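Long-range contacts in Apc35852 (Geobacillus stearothermophilus, PDB 1U9C), which is of unknown function but belongs to the DJ-1/PfpI family, whose members include proteins described as chaperones and cysteine proteases: residues K6-V11 and K41-K46; L36-K41 and E214-A219. One frame throughout, in Å; residues are numbered along the deposited sequence.

Overall arrangement
Interaction 1 pairs two neighbouring parallel strands of the central sheet, whereas interaction 2 packs the helix between those strands in the chain against the C-terminal helix 209-221. The first is held by backbone hydrogen bonds and is partly buried: Val8, Leu9, Met10 and Tyr43 are buried, while the Arg7-Asp44 ion pair, with its water, is partly exposed on one face. The second is an apolar contact, buried in the middle and edged by the exposed Lys41 and Glu214. Their centres lie about 9 Å apart. They share Lys41, and Tyr43 and Val45 of interaction 1 touch Val217 and Phe38 of interaction 2. Both belong to an alpha/beta sandwich, consistent with the flavodoxin-like fold of the DJ-1/PfpI family.

Interaction 1: residues K6-V11 and K41-K46; sequences KRVLMV and KGYDVK
The guanidinium of Arg7 turns its edge to Asp44, with NE 3.0 Å from OD2 in a salt bridge. NE approaches OD2 from above the carboxylate, 54° out of its plane, and the two flat groups are inclined by 42°. A water lying in the guanidinium plane closes a second link: it accepts from Arg7 NH2 (3.1 Å) and donates to Asp44 OD1 (2.9 Å). The bend at chi3 of Arg7 (65°) turns NE to its partner, while NH1 reaches the carbonyl of Gly89 and Phe90 makes a cation-pi contact. The Tyr43 ring carries Lys41 CB over the centre of one face; Lys6 CB and Val8 CG2 approach it obliquely, the latter 3.9 Å from Tyr43 CD2. An alanine in place of Arg7 would probably leave the Asp44 carboxylate without its charged mate and the bridging water with one partner fewer.

Between the two segments the strands pair in parallel. Asp44 N donates to Lys6 O (2.9 Å), Val8 N donates to Asp44 O, Val8 O accepts from Lys46 N, and Met10 N closes the ladder on Lys46 O at 2.9 Å. On the face away from the ion pair, Met10 SD rests 3.8 Å from Val45 CG1.

That second face lies under helix 28-40, with Phe38 on Val8 and Val45, and Phe31 on Met10. This helix links the two strands in a beta-alpha-beta crossover. Strand 92-95 flanks strand 7-12 across the sheet from strand 44-49, and Tyr43 also packs on helix 209-221.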
loop_
_atom_site.group_PDB
_atom_site.type_symbol
_atom_site.label_atom_id
_atom_site.label_comp_id
_atom_site.label_asym_id
_atom_site.label_seq_id
_atom_site.Cartn_x
_atom_site.Cartn_y
_atom_site.Cartn_z
ATOM N N LYS A 6 10.858 -7.147 -14.967
ATOM C CA LYS A 6 9.646 -7.229 -14.151
ATOM C C LYS A 6 8.962 -5.865 -14.118
ATOM O O LYS A 6 9.595 -4.801 -14.226
ATOM C CB LYS A 6 10.061 -7.659 -12.752
ATOM C CG LYS A 6 10.680 -9.056 -12.645
ATOM C CD LYS A 6 9.655 -10.148 -12.929
ATOM C CE LYS A 6 10.243 -11.573 -12.814
ATOM N NZ LYS A 6 9.334 -12.586 -13.319
ATOM N N ARG A 7 7.665 -5.920 -13.913
ATOM C CA ARG A 7 6.793 -4.756 -13.938
ATOM C C ARG A 7 6.052 -4.683 -12.628
ATOM O O ARG A 7 5.475 -5.646 -12.142
ATOM C CB ARG A 7 5.788 -4.818 -15.074
ATOM C CG ARG A 7 6.340 -4.940 -16.506
ATOM C CD ARG A 7 5.292 -4.795 -17.584
ATOM N NE ARG A 7 4.695 -3.450 -17.616
ATOM C CZ ARG A 7 3.394 -3.143 -17.783
ATOM N NH1 ARG A 7 2.427 -4.049 -17.895
ATOM N NH2 ARG A 7 3.054 -1.857 -17.805
ATOM N N VAL A 8 6.053 -3.507 -12.038
ATOM C CA VAL A 8 5.423 -3.226 -10.743
ATOM C C VAL A 8 4.361 -2.144 -10.921
ATOM O O VAL A 8 4.635 -1.087 -11.476
ATOM C CB VAL A 8 6.429 -2.807 -9.644
ATOM C CG1 VAL A 8 5.751 -2.548 -8.353
ATOM C CG2 VAL A 8 7.500 -3.861 -9.484
ATOM N N LEU A 9 3.168 -2.416 -10.414
ATOM C CA LEU A 9 2.079 -1.435 -10.377
ATOM C C LEU A 9 2.047 -0.823 -8.976
ATOM O O LEU A 9 1.907 -1.548 -7.996
ATOM C CB LEU A 9 0.742 -2.123 -10.653
ATOM C CG LEU A 9 -0.498 -1.244 -10.529
ATOM C CD1 LEU A 9 -0.506 -0.145 -11.570
ATOM C CD2 LEU A 9 -1.742 -2.118 -10.613
ATOM N N MET A 10 2.174 0.495 -8.869
ATOM C CA MET A 10 2.022 1.175 -7.573
ATOM C C MET A 10 0.736 1.954 -7.536
ATOM O O MET A 10 0.446 2.609 -8.558
ATOM C CB MET A 10 3.205 2.104 -7.323
ATOM C CG MET A 10 4.545 1.342 -7.294
ATOM S SD MET A 10 5.968 2.355 -6.800
ATOM C CE MET A 10 5.696 2.474 -5.039
ATOM N N VAL A 11 -0.047 1.830 -6.470
ATOM C CA VAL A 11 -1.339 2.518 -6.417
ATOM C C VAL A 11 -1.404 3.311 -5.137
ATOM O O VAL A 11 -1.221 2.792 -4.046
ATOM C CB VAL A 11 -2.510 1.524 -6.486
ATOM C CG1 VAL A 11 -3.824 2.293 -6.582
ATOM C CG2 VAL A 11 -2.404 0.575 -7.659
ATOM N N LYS A 41 16.484 -1.336 -9.406
ATOM C CA LYS A 41 16.557 -2.689 -9.870
ATOM C C LYS A 41 16.263 -2.801 -11.354
ATOM O O LYS A 41 16.376 -3.902 -11.929
ATOM C CB LYS A 41 15.536 -3.579 -9.142
ATOM C CG LYS A 41 15.896 -3.973 -7.755
ATOM C CD LYS A 41 17.172 -4.849 -7.674
ATOM C CE LYS A 41 17.061 -6.213 -8.296
ATOM N NZ LYS A 41 18.340 -7.007 -8.068
ATOM N N GLY A 42 15.842 -1.714 -11.984
ATOM C CA GLY A 42 15.525 -1.725 -13.398
ATOM C C GLY A 42 14.130 -2.180 -13.754
ATOM O O GLY A 42 13.848 -2.504 -14.891
ATOM N N TYR A 43 13.240 -2.188 -12.771
ATOM C CA TYR A 43 11.894 -2.568 -13.037
ATOM C C TYR A 43 11.127 -1.497 -13.796
ATOM O O TYR A 43 11.441 -0.296 -13.709
ATOM C CB TYR A 43 11.156 -2.883 -11.738
ATOM C CG TYR A 43 11.731 -4.009 -10.904
ATOM C CD1 TYR A 43 12.512 -5.043 -11.447
ATOM C CD2 TYR A 43 11.441 -4.064 -9.544
ATOM C CE1 TYR A 43 12.992 -6.091 -10.637
ATOM C CE2 TYR A 43 11.910 -5.070 -8.767
ATOM C CZ TYR A 43 12.680 -6.084 -9.283
ATOM O OH TYR A 43 13.162 -7.113 -8.500
ATOM N N ASP A 44 10.103 -1.919 -14.496
ATOM C CA ASP A 44 9.152 -1.032 -15.209
ATOM C C ASP A 44 8.027 -0.722 -14.223
ATOM O O ASP A 44 7.180 -1.572 -14.004
ATOM C CB ASP A 44 8.610 -1.753 -16.432
ATOM C CG ASP A 44 7.567 -0.954 -17.228
ATOM O OD1 ASP A 44 7.396 0.255 -16.976
ATOM O OD2 ASP A 44 6.902 -1.482 -18.183
ATOM N N VAL A 45 7.979 0.490 -13.694
ATOM C CA VAL A 45 6.999 0.853 -12.664
ATOM C C VAL A 45 5.904 1.733 -13.246
ATOM O O VAL A 45 6.176 2.757 -13.853
ATOM C CB VAL A 45 7.679 1.611 -11.516
ATOM C CG1 VAL A 45 6.708 1.878 -10.461
ATOM C CG2 VAL A 45 8.877 0.822 -10.972
ATOM N N LYS A 46 4.666 1.326 -13.080
ATOM C CA LYS A 46 3.502 2.131 -13.444
ATOM C C LYS A 46 2.971 2.765 -12.190
ATOM O O LYS A 46 2.675 2.093 -11.182
ATOM C CB LYS A 46 2.367 1.309 -14.064
ATOM C CG LYS A 46 1.177 2.203 -14.446
ATOM C CD LYS A 46 0.145 1.557 -15.306
ATOM C CE LYS A 46 -0.954 2.498 -15.645
ATOM N NZ LYS A 46 -1.891 1.887 -16.657
HETATM O O HOH W 1 4.518 0.800 -17.143
#

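Interaction 2: residues L36-K41 and E214-A219; sequences LVFQEK and EKVVAA
Helices 28-40 and 209-221 run in nearly the same direction here, their short axes inclined by 30° and 10.3 Å apart at closest approach. The closest CA atoms, those of Phe38 and Val217, are 7.5 Å apart, and only side chains span the gap.

Val217 is the centre of the contact, fitting into the recess bounded by Val37, Phe38 and Lys41. Its CG2 meets Val37 CG1 at 3.7 Å and also lies at the edge of the Phe38 ring, near the ring plane, 4.2 Å from CE1. Its other methyl, CG1, is overlaid by the aliphatic part of Lys41, whose CE comes within 3.8 Å. Two successive bends in that lysine, chi2 -64° and chi3 -66°, fold the chain along the valine and let NZ form a salt bridge with Glu221, one turn further on in the opposing helix. Val216 crosses the Phe38 side chain at about a right angle, and its CG1 sits 3.8 Å from Phe38 CE1. At the solvent side Glu214 folds back through its chi2 bend, so that OE2 stands 3.7 Å from Val37 CG1. Glu40 is near enough, OE1 to Glu214 OE2 5.6 Å, that the two like charges may weakly oppose each other.

Both helices cover the same side of the central sheet. Val37 and Phe38 also touch Ala213 of helix 209-221, Val216 and Ala219 settle on Ala126 and Ile124 of strand 124-127, and Tyr43, ahead of strand 44-49, fills in against both Phe38 and Val217.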
loop_
_atom_site.group_PDB
_atom_site.type_symbol
_atom_site.label_atom_id
_atom_site.label_comp_id
_atom_site.label_asym_id
_atom_site.label_seq_id
_atom_site.Cartn_x
_atom_site.Cartn_y
_atom_site.Cartn_z
ATOM N N LEU A 36 12.001 4.245 -5.626
ATOM C CA LEU A 36 13.437 4.346 -5.918
ATOM C C LEU A 36 14.059 2.941 -5.910
ATOM O O LEU A 36 14.897 2.622 -6.782
ATOM C CB LEU A 36 14.137 5.249 -4.873
ATOM C CG LEU A 36 15.655 5.422 -4.918
ATOM C CD1 LEU A 36 16.015 6.092 -6.223
ATOM C CD2 LEU A 36 16.227 6.190 -3.741
ATOM N N VAL A 37 13.747 2.076 -4.932
ATOM C CA VAL A 37 14.229 0.699 -4.910
ATOM C C VAL A 37 13.898 -0.009 -6.209
ATOM O O VAL A 37 14.775 -0.656 -6.843
ATOM C CB VAL A 37 13.652 -0.092 -3.671
ATOM C CG1 VAL A 37 13.877 -1.635 -3.800
ATOM C CG2 VAL A 37 14.234 0.421 -2.350
ATOM N N PHE A 38 12.635 0.082 -6.644
ATOM C CA PHE A 38 12.231 -0.604 -7.869
ATOM C C PHE A 38 12.899 -0.034 -9.124
ATOM O O PHE A 38 13.332 -0.784 -10.002
ATOM C CB PHE A 38 10.697 -0.585 -7.996
ATOM C CG PHE A 38 9.964 -1.252 -6.858
ATOM C CD1 PHE A 38 10.466 -2.345 -6.182
ATOM C CD2 PHE A 38 8.736 -0.756 -6.460
ATOM C CE1 PHE A 38 9.786 -2.927 -5.152
ATOM C CE2 PHE A 38 8.065 -1.349 -5.425
ATOM C CZ PHE A 38 8.592 -2.433 -4.778
ATOM N N GLN A 39 12.995 1.286 -9.201
ATOM C CA GLN A 39 13.723 1.902 -10.322
ATOM C C GLN A 39 15.185 1.444 -10.329
ATOM O O GLN A 39 15.699 1.133 -11.440
ATOM C CB GLN A 39 13.624 3.435 -10.216
ATOM C CG GLN A 39 12.274 3.962 -10.522
ATOM C CD GLN A 39 11.894 3.737 -11.949
ATOM O OE1 GLN A 39 10.877 3.127 -12.264
ATOM N NE2 GLN A 39 12.774 4.151 -12.831
ATOM N N GLU A 40 15.860 1.356 -9.163
ATOM C CA GLU A 40 17.305 0.912 -9.071
ATOM C C GLU A 40 17.464 -0.489 -9.588
ATOM O O GLU A 40 18.531 -0.859 -10.102
ATOM C CB GLU A 40 17.777 0.949 -7.597
ATOM C CG GLU A 40 18.089 2.334 -7.030
ATOM C CD GLU A 40 18.249 2.395 -5.494
ATOM O OE1 GLU A 40 17.839 1.496 -4.702
ATOM O OE2 GLU A 40 18.789 3.411 -5.003
ATOM N N LYS A 41 16.484 -1.336 -9.406
ATOM C CA LYS A 41 16.557 -2.689 -9.870
ATOM C C LYS A 41 16.263 -2.801 -11.354
ATOM O O LYS A 41 16.376 -3.902 -11.929
ATOM C CB LYS A 41 15.536 -3.579 -9.142
ATOM C CG LYS A 41 15.896 -3.973 -7.755
ATOM C CD LYS A 41 17.172 -4.849 -7.674
ATOM C CE LYS A 41 17.061 -6.213 -8.296
ATOM N NZ LYS A 41 18.340 -7.007 -8.068
ATOM N N GLU A 214 12.091 -4.353 -0.242
ATOM C CA GLU A 214 13.134 -5.341 -0.451
ATOM C C GLU A 214 12.590 -6.760 -0.440
ATOM O O GLU A 214 13.113 -7.673 -1.121
ATOM C CB GLU A 214 14.268 -5.150 0.571
ATOM C CG GLU A 214 15.006 -3.826 0.423
ATOM C CD GLU A 214 15.788 -3.673 -0.879
ATOM O OE1 GLU A 214 15.950 -4.677 -1.614
ATOM O OE2 GLU A 214 16.280 -2.547 -1.168
ATOM N N LYS A 215 11.530 -7.006 0.307
ATOM C CA LYS A 215 10.846 -8.285 0.210
ATOM C C LYS A 215 10.221 -8.528 -1.161
ATOM O O LYS A 215 10.226 -9.644 -1.661
ATOM C CB LYS A 215 9.787 -8.482 1.326
ATOM C CG LYS A 215 10.378 -8.797 2.724
ATOM C CD LYS A 215 9.328 -8.770 3.856
ATOM C CE LYS A 215 9.892 -9.275 5.183
ATOM N NZ LYS A 215 10.905 -8.337 5.790
ATOM N N VAL A 216 9.656 -7.459 -1.747
ATOM C CA VAL A 216 9.109 -7.540 -3.114
ATOM C C VAL A 216 10.208 -7.893 -4.068
ATOM O O VAL A 216 10.052 -8.769 -4.898
ATOM C CB VAL A 216 8.359 -6.259 -3.482
ATOM C CG1 VAL A 216 7.938 -6.268 -4.920
ATOM C CG2 VAL A 216 7.158 -6.086 -2.541
ATOM N N VAL A 217 11.334 -7.212 -3.968
ATOM C CA VAL A 217 12.467 -7.484 -4.847
ATOM C C VAL A 217 12.908 -8.947 -4.735
ATOM O O VAL A 217 13.107 -9.611 -5.724
ATOM C CB VAL A 217 13.696 -6.527 -4.527
ATOM C CG1 VAL A 217 14.959 -6.977 -5.235
ATOM C CG2 VAL A 217 13.356 -5.094 -4.877
ATOM N N ALA A 218 12.998 -9.450 -3.498
ATOM C CA ALA A 218 13.412 -10.841 -3.306
ATOM C C ALA A 218 12.434 -11.810 -3.952
ATOM O O ALA A 218 12.841 -12.730 -4.659
ATOM C CB ALA A 218 13.500 -11.196 -1.814
ATOM N N ALA A 219 11.125 -11.577 -3.732
ATOM C CA ALA A 219 10.123 -12.423 -4.373
ATOM C C ALA A 219 10.184 -12.361 -5.907
ATOM O O ALA A 219 10.028 -13.389 -6.581
ATOM C CB ALA A 219 8.750 -12.055 -3.890
#